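DNA fragmentation factor 40 KDA subunit (Mus musculus, PDB 1V0D) is a caspase-activated nuclease that cuts chromosomal DNA and drives chromatin condensation during apoptosis. Local coordinates at residues A[164-169]-A[208-213]; A[258-263]-A[306-311]; A[290-293]-A[297-300]. All blocks are in the same frame, centred on the assembly; numbering follows the deposited sequence.

Contact 1 of 3, residues A[164-169]-A[208-213]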
# COMPACT_ATOMS: atom_id res chain seq x y z
N GLU A 164 1.93 12.70 -11.86
CA GLU A 164 2.63 13.98 -11.70
C GLU A 164 2.98 14.24 -10.24
O GLU A 164 3.99 14.87 -9.94
CB GLU A 164 1.76 15.13 -12.19
CG GLU A 164 1.53 15.16 -13.67
CD GLU A 164 0.56 16.26 -14.07
OE1 GLU A 164 0.64 17.36 -13.46
OE2 GLU A 164 -0.27 16.02 -14.98
N SER A 165 2.14 13.75 -9.35
CA SER A 165 2.34 13.93 -7.93
C SER A 165 3.52 13.15 -7.40
O SER A 165 4.33 13.67 -6.63
CB SER A 165 1.07 13.53 -7.18
OG SER A 165 -0.02 14.30 -7.65
N ARG A 166 3.63 11.89 -7.80
CA ARG A 166 4.74 11.07 -7.33
C ARG A 166 6.02 11.75 -7.77
O ARG A 166 6.94 11.94 -6.98
CB ARG A 166 4.68 9.68 -7.93
CG ARG A 166 3.35 8.99 -7.80
CD ARG A 166 3.46 7.56 -8.29
NE ARG A 166 2.21 6.82 -8.13
CZ ARG A 166 2.16 5.52 -7.88
NH1 ARG A 166 3.31 4.85 -7.75
NH2 ARG A 166 0.99 4.90 -7.73
N ILE A 167 6.05 12.13 -9.04
CA ILE A 167 7.23 12.75 -9.60
C ILE A 167 7.54 14.11 -9.02
O ILE A 167 8.71 14.47 -8.85
CB ILE A 167 7.11 12.78 -11.13
CG1 ILE A 167 7.33 11.36 -11.65
CG2 ILE A 167 8.11 13.75 -11.75
CD1 ILE A 167 7.01 11.20 -13.10
N ARG A 168 6.50 14.87 -8.69
CA ARG A 168 6.70 16.18 -8.09
C ARG A 168 7.21 15.92 -6.69
O ARG A 168 7.96 16.71 -6.12
CB ARG A 168 5.39 16.93 -8.03
CG ARG A 168 5.51 18.39 -8.35
CD ARG A 168 4.19 18.90 -8.87
NE ARG A 168 4.25 20.30 -9.27
CZ ARG A 168 3.33 20.86 -10.04
NH1 ARG A 168 2.31 20.13 -10.48
NH2 ARG A 168 3.43 22.15 -10.38
N GLY A 169 6.79 14.78 -6.14
CA GLY A 169 7.23 14.38 -4.82
C GLY A 169 8.72 14.10 -4.84
O GLY A 169 9.43 14.45 -3.90
N SER A 208 2.21 11.83 -18.12
CA SER A 208 1.88 11.07 -19.32
C SER A 208 2.06 9.56 -19.09
O SER A 208 1.37 8.74 -19.68
CB SER A 208 2.78 11.55 -20.45
OG SER A 208 2.84 10.58 -21.47
N TYR A 209 2.98 9.20 -18.20
CA TYR A 209 3.23 7.80 -17.92
C TYR A 209 2.00 7.01 -17.52
O TYR A 209 1.90 5.83 -17.84
CB TYR A 209 4.29 7.64 -16.81
CG TYR A 209 5.70 7.99 -17.21
CD1 TYR A 209 6.11 7.94 -18.54
CD2 TYR A 209 6.65 8.34 -16.25
CE1 TYR A 209 7.43 8.23 -18.90
CE2 TYR A 209 7.97 8.63 -16.60
CZ TYR A 209 8.35 8.57 -17.92
OH TYR A 209 9.65 8.85 -18.27
N PHE A 210 1.05 7.63 -16.81
CA PHE A 210 -0.14 6.91 -16.35
C PHE A 210 -1.39 7.03 -17.19
O PHE A 210 -2.33 6.27 -16.97
CB PHE A 210 -0.51 7.31 -14.92
CG PHE A 210 0.38 6.74 -13.86
CD1 PHE A 210 1.49 5.97 -14.19
CD2 PHE A 210 0.12 7.00 -12.52
CE1 PHE A 210 2.33 5.47 -13.21
CE2 PHE A 210 0.96 6.50 -11.52
CZ PHE A 210 2.06 5.74 -11.87
N ASP A 211 -1.43 7.95 -18.14
CA ASP A 211 -2.65 8.08 -18.91
C ASP A 211 -2.67 7.44 -20.29
O ASP A 211 -1.86 7.77 -21.16
CB ASP A 211 -3.09 9.56 -18.93
CG ASP A 211 -3.06 10.18 -20.31
OD1 ASP A 211 -2.03 10.79 -20.66
OD2 ASP A 211 -4.07 10.08 -21.04
N ARG A 212 -3.59 6.49 -20.46
CA ARG A 212 -3.76 5.82 -21.73
C ARG A 212 -4.12 6.92 -22.71
O ARG A 212 -4.27 8.08 -22.32
CB ARG A 212 -4.89 4.78 -21.63
CG ARG A 212 -6.21 5.30 -21.05
CD ARG A 212 -7.23 4.16 -20.85
NE ARG A 212 -8.56 4.65 -20.46
CZ ARG A 212 -9.58 3.87 -20.09
NH1 ARG A 212 -9.44 2.55 -20.05
NH2 ARG A 212 -10.74 4.42 -19.77
N GLY A 213 -4.25 6.61 -23.98
CA GLY A 213 -4.58 7.70 -24.88
C GLY A 213 -3.49 8.77 -24.98
O GLY A 213 -3.78 9.92 -25.26

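Contact 2 of 3, residues A[258-263]-A[306-311]. With MG (magnesium ion), chain C; ZN (zinc ion), chain B.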
# COMPACT_ATOMS: atom_id res chain seq x y z
N THR A 258 -0.68 1.34 -4.38
CA THR A 258 0.32 0.46 -3.83
C THR A 258 1.40 0.10 -4.85
O THR A 258 2.48 -0.36 -4.48
CB THR A 258 -0.31 -0.83 -3.28
OG1 THR A 258 -0.94 -1.55 -4.35
CG2 THR A 258 -1.35 -0.48 -2.22
N TRP A 259 1.10 0.30 -6.14
CA TRP A 259 2.08 0.04 -7.19
C TRP A 259 3.05 1.20 -7.12
O TRP A 259 2.65 2.36 -7.10
CB TRP A 259 1.42 -0.02 -8.56
CG TRP A 259 0.80 -1.33 -8.79
CD1 TRP A 259 -0.21 -1.91 -8.07
CD2 TRP A 259 1.11 -2.26 -9.84
NE1 TRP A 259 -0.54 -3.13 -8.60
CE2 TRP A 259 0.26 -3.37 -9.69
CE3 TRP A 259 2.04 -2.25 -10.90
CZ2 TRP A 259 0.30 -4.47 -10.55
CZ3 TRP A 259 2.08 -3.34 -11.76
CH2 TRP A 259 1.21 -4.43 -11.58
N ASN A 260 4.34 0.88 -7.11
CA ASN A 260 5.37 1.88 -6.97
C ASN A 260 6.22 2.13 -8.24
O ASN A 260 6.37 1.24 -9.08
CB ASN A 260 6.25 1.41 -5.81
CG ASN A 260 7.23 2.45 -5.34
OD1 ASN A 260 8.40 2.45 -5.75
ND2 ASN A 260 6.77 3.34 -4.47
N LEU A 261 6.71 3.36 -8.40
CA LEU A 261 7.62 3.71 -9.51
C LEU A 261 8.99 3.66 -8.82
O LEU A 261 9.49 4.66 -8.30
CB LEU A 261 7.37 5.13 -10.02
CG LEU A 261 6.28 5.37 -11.06
CD1 LEU A 261 6.38 6.80 -11.58
CD2 LEU A 261 6.41 4.40 -12.19
N ASP A 262 9.59 2.47 -8.80
CA ASP A 262 10.85 2.24 -8.10
C ASP A 262 12.12 2.59 -8.87
O ASP A 262 12.33 2.12 -9.99
CB ASP A 262 10.84 0.77 -7.63
CG ASP A 262 12.10 0.37 -6.87
OD1 ASP A 262 12.52 1.07 -5.92
OD2 ASP A 262 12.67 -0.68 -7.24
N HIS A 263 12.97 3.42 -8.26
CA HIS A 263 14.24 3.82 -8.86
C HIS A 263 15.22 2.64 -8.83
O HIS A 263 15.50 2.10 -7.76
CB HIS A 263 14.87 4.98 -8.09
CG HIS A 263 14.14 6.28 -8.21
ND1 HIS A 263 12.94 6.54 -7.56
CD2 HIS A 263 14.44 7.42 -8.89
CE1 HIS A 263 12.55 7.77 -7.84
NE2 HIS A 263 13.45 8.32 -8.64
N ALA A 306 4.60 -6.49 -4.38
CA ALA A 306 5.31 -7.73 -4.08
C ALA A 306 6.66 -7.81 -4.82
O ALA A 306 7.49 -8.69 -4.56
CB ALA A 306 4.44 -8.93 -4.44
N CYS A 307 6.87 -6.89 -5.76
CA CYS A 307 8.10 -6.84 -6.54
C CYS A 307 8.84 -5.56 -6.26
O CYS A 307 9.57 -5.07 -7.11
CB CYS A 307 7.80 -6.93 -8.04
SG CYS A 307 7.16 -8.51 -8.56
N HIS A 308 8.61 -4.98 -5.09
CA HIS A 308 9.31 -3.77 -4.71
C HIS A 308 10.26 -4.18 -3.61
O HIS A 308 9.88 -4.17 -2.44
CB HIS A 308 8.37 -2.70 -4.18
CG HIS A 308 9.04 -1.38 -3.90
ND1 HIS A 308 8.42 -0.36 -3.23
CD2 HIS A 308 10.26 -0.92 -4.25
CE1 HIS A 308 9.23 0.69 -3.17
NE2 HIS A 308 10.35 0.38 -3.79
N LYS A 309 11.47 -4.57 -3.97
CA LYS A 309 12.43 -4.94 -2.96
C LYS A 309 12.85 -3.66 -2.25
O LYS A 309 13.31 -2.72 -2.89
CB LYS A 309 13.63 -5.64 -3.59
CG LYS A 309 13.26 -6.96 -4.23
CD LYS A 309 14.47 -7.72 -4.79
CE LYS A 309 14.00 -9.02 -5.44
NZ LYS A 309 15.11 -9.79 -6.08
N LYS A 310 12.63 -3.63 -0.95
CA LYS A 310 12.98 -2.47 -0.14
C LYS A 310 14.40 -2.61 0.37
O LYS A 310 14.85 -1.83 1.20
CB LYS A 310 12.01 -2.35 1.04
CG LYS A 310 10.64 -1.78 0.68
CD LYS A 310 10.75 -0.31 0.29
CE LYS A 310 9.38 0.35 0.24
NZ LYS A 310 9.46 1.82 -0.04
N THR A 311 15.09 -3.63 -0.13
CA THR A 311 16.47 -3.88 0.25
C THR A 311 17.33 -2.94 -0.57
O THR A 311 16.85 -2.29 -1.50
CB THR A 311 16.90 -5.30 -0.09
OG1 THR A 311 15.83 -6.20 0.23
CG2 THR A 311 18.14 -5.68 0.71
MG MG C . 12.38 2.52 -4.14
ZN ZN B . 5.59 -8.27 -10.11

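Contact 3 of 3, residues A[290-293]-A[297-300]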
# COMPACT_ATOMS: atom_id res chain seq x y z
N PHE A 290 21.45 13.17 -14.26
CA PHE A 290 20.79 13.03 -12.97
C PHE A 290 19.28 13.18 -13.13
O PHE A 290 18.49 12.56 -12.41
CB PHE A 290 21.32 14.06 -11.98
CG PHE A 290 22.73 13.82 -11.58
CD1 PHE A 290 23.78 14.45 -12.24
CD2 PHE A 290 23.04 12.89 -10.58
CE1 PHE A 290 25.12 14.15 -11.93
CE2 PHE A 290 24.37 12.59 -10.25
CZ PHE A 290 25.41 13.22 -10.93
N TYR A 291 18.89 14.01 -14.09
CA TYR A 291 17.48 14.21 -14.37
C TYR A 291 16.92 12.83 -14.76
O TYR A 291 15.95 12.35 -14.18
CB TYR A 291 17.31 15.20 -15.51
CG TYR A 291 15.89 15.38 -15.97
CD1 TYR A 291 15.01 16.19 -15.25
CD2 TYR A 291 15.42 14.73 -17.10
CE1 TYR A 291 13.69 16.36 -15.67
CE2 TYR A 291 14.11 14.88 -17.53
CZ TYR A 291 13.25 15.70 -16.81
OH TYR A 291 11.95 15.85 -17.23
N SER A 292 17.53 12.21 -15.76
CA SER A 292 17.11 10.89 -16.21
C SER A 292 16.91 9.97 -15.03
O SER A 292 15.86 9.34 -14.87
CB SER A 292 18.17 10.27 -17.10
OG SER A 292 18.38 11.06 -18.25
N LEU A 293 17.95 9.89 -14.21
CA LEU A 293 17.95 9.03 -13.04
C LEU A 293 16.84 9.34 -12.06
O LEU A 293 16.18 8.43 -11.55
CB LEU A 293 19.31 9.15 -12.32
CG LEU A 293 20.45 8.16 -12.66
CD1 LEU A 293 20.26 7.55 -14.04
CD2 LEU A 293 21.77 8.88 -12.58
N ALA A 297 11.60 7.22 -16.91
CA ALA A 297 11.42 5.79 -16.92
C ALA A 297 12.76 5.12 -17.24
O ALA A 297 12.86 3.91 -17.22
CB ALA A 297 10.39 5.39 -17.96
N GLU A 298 13.78 5.92 -17.53
CA GLU A 298 15.09 5.35 -17.82
C GLU A 298 15.61 4.65 -16.56
O GLU A 298 16.33 3.67 -16.64
CB GLU A 298 16.11 6.42 -18.21
CG GLU A 298 15.79 7.16 -19.48
CD GLU A 298 16.77 8.29 -19.77
OE1 GLU A 298 17.99 8.00 -19.95
OE2 GLU A 298 16.32 9.46 -19.80
N ASN A 299 15.24 5.18 -15.41
CA ASN A 299 15.69 4.64 -14.15
C ASN A 299 14.54 4.24 -13.22
O ASN A 299 14.77 3.90 -12.05
CB ASN A 299 16.59 5.66 -13.46
CG ASN A 299 17.15 5.15 -12.16
OD1 ASN A 299 17.52 3.99 -12.06
ND2 ASN A 299 17.21 6.02 -11.15
N LEU A 300 13.31 4.27 -13.74
CA LEU A 300 12.13 3.92 -12.95
C LEU A 300 11.44 2.67 -13.47
O LEU A 300 11.13 2.57 -14.66
CB LEU A 300 11.10 5.06 -12.97
CG LEU A 300 11.49 6.42 -12.38
CD1 LEU A 300 10.30 7.37 -12.51
CD2 LEU A 300 11.91 6.28 -10.93

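Contact 1 of 3, residues A[164-169]-A[208-213]
In the helical body of the nuclease region, Arg166 and Ile167 of helix 155-175 meet Phe210 and Tyr209 of the loop that follows helix 186-202. Arg166 reaches across with a chain extended from CG to NE, and its guanidinium stands almost perpendicular to the Phe210 ring, the two planes 83° apart. The ring presents its edge: Phe210 CE2 comes to 3.6 Å from Arg166 NE, and Phe210 CZ lies over one face of the guanidinium, offset toward its rim. Because the ring edge, not its pi face, meets the guanidinium face, the pair is not a cation-pi stack. An arginine suits the spot because its long chain carries a flat guanidinium that can lie against an aromatic edge while NH1 hydrogen-bonds to Trp259 O, just before strand 260-263. The DFF40 family region belongs to the His-Me finger clan, and here one of its long helices is joined to the residue leading into the strand beside the magnesium, which lies about 10 Å from the Arg166 side chain. Ile167, one position on, offers CD1 to Tyr209 CD2 at 4.3 Å, an apolar touch that approaches the ring obliquely. Tyr209 combines a hydrophobic ring with a polar tip, and its OH hydrogen-bonds to Ala297 N. Phe210 also meets Phe256 edge-to-face, and both aromatic side chains pack on Cys163 of helix 155-175.

Contact 2 of 3, residues A[258-263]-A[306-311]
Asp262 and Asn260 project from the same side of strand 260-263, as alternate strand residues do, and both meet the imidazole of His308. Metal binding comes first. Asp262 OD1 binds the magnesium ion at 2.3 Å, while His308 points NE2 at it in the plane of the ring from 3.0 Å, a longer approach. The His308 ring is carried there by a CG anti to the backbone N (chi1 -175°). Hydrogen bonding is secondary: His308 NE2 lies 3.1 Å from Asp262 OD1, but the N-H...O angle of 124° makes the bond weak. That geometry reflects two groups gathered at one metal, and a proton on NE2 would compete with coordination. The other carboxylate oxygen, OD2, accepts a hydrogen bond from His313, which steadies the ligand from a second shell. Stacking is the third element. The Asn260 amide lies nearly flat over the imidazole, the planes 17° apart, with OD1 3.2 Å from His308 CE1; a small planar amide fits such a face well. Lys310 CD covers the opposite face, 3.9 Å above it, toward the rim. Next to His308, Cys307 SG binds the zinc ion at 2.2 Å together with Cys229, Cys238 and His242. A short strand paired antiparallel with 300-303 and holding a metal ion beside a histidine is characteristic of the His-Me finger (beta-beta-alpha-metal) nucleases; Asp262 and His308 form the magnesium site here.

Contact 3 of 3, residues A[290-293]-A[297-300]
Asn299 faces Leu293 from just beyond the end of helix 287-295, and its side chain can be followed outward. CB sits 3.4 Å from Leu293 O, with the Leu293 CA and CD1 atoms also close by, so the base of the side chain lies against the last part of the helix. From there CG runs anti to the backbone N (chi1 -178°), carrying the amide alongside the leucine backbone. At the tip, Asn299 ND2 donates to Leu293 O over 2.7 Å, and the bond is nearly straight, with an N-H...O angle of 173°. The oxygen lies in the plane of the asparagine amide, whereas the donor is tilted 24° from the carbonyl plane. The second tip atom, OD1, accepts a hydrogen bond from Ile265 N. Both ends of one buried amide are therefore used, which explains why asparagine suits the site: a short side chain with a donor and an acceptor can join a helix carbonyl to a backbone N-H just past strand 260-263. Leu293 itself turns its apolar side chain to Val271 of helix 267-281.

One residue earlier on each side, Ser292 OG and Glu298 OE2 lie 3.0 Å apart. The serine proton may go to this carboxylate or to Glu288 O one turn back, so the pairing is not settled. Glu298 is exposed, its chain extended beyond CG so that the carboxylate reaches back to the helix. The Asn299 amide thus supplies a donor to a carbonyl of the helix's last turn and ties the following loop back to it, in the tight connection between helix 287-295 and strand 300-303 of the His-Me finger fold.

Overall arrangement
All three contacts lie in the DFF40 family region. Segment 258-263 of contact 2 touches both others, while contacts 1 and 3 meet through the bond from Tyr209 to Ala297. Contacts 1 and 3 are mostly buried, whereas contact 2 is partly buried and touches the second subunit. Contact 1 relies on a guanidinium against an aromatic edge and an aliphatic-aromatic touch, contact 3 on hydrogen bonds at a helix end, and contact 2 on metal ligands and a stacked amide. Strand 260-263 belongs to contact 2, while its antiparallel partner 300-303 begins at the end of contact 3. His263 of contact 2 packs on Leu293 and Leu300 of contact 3.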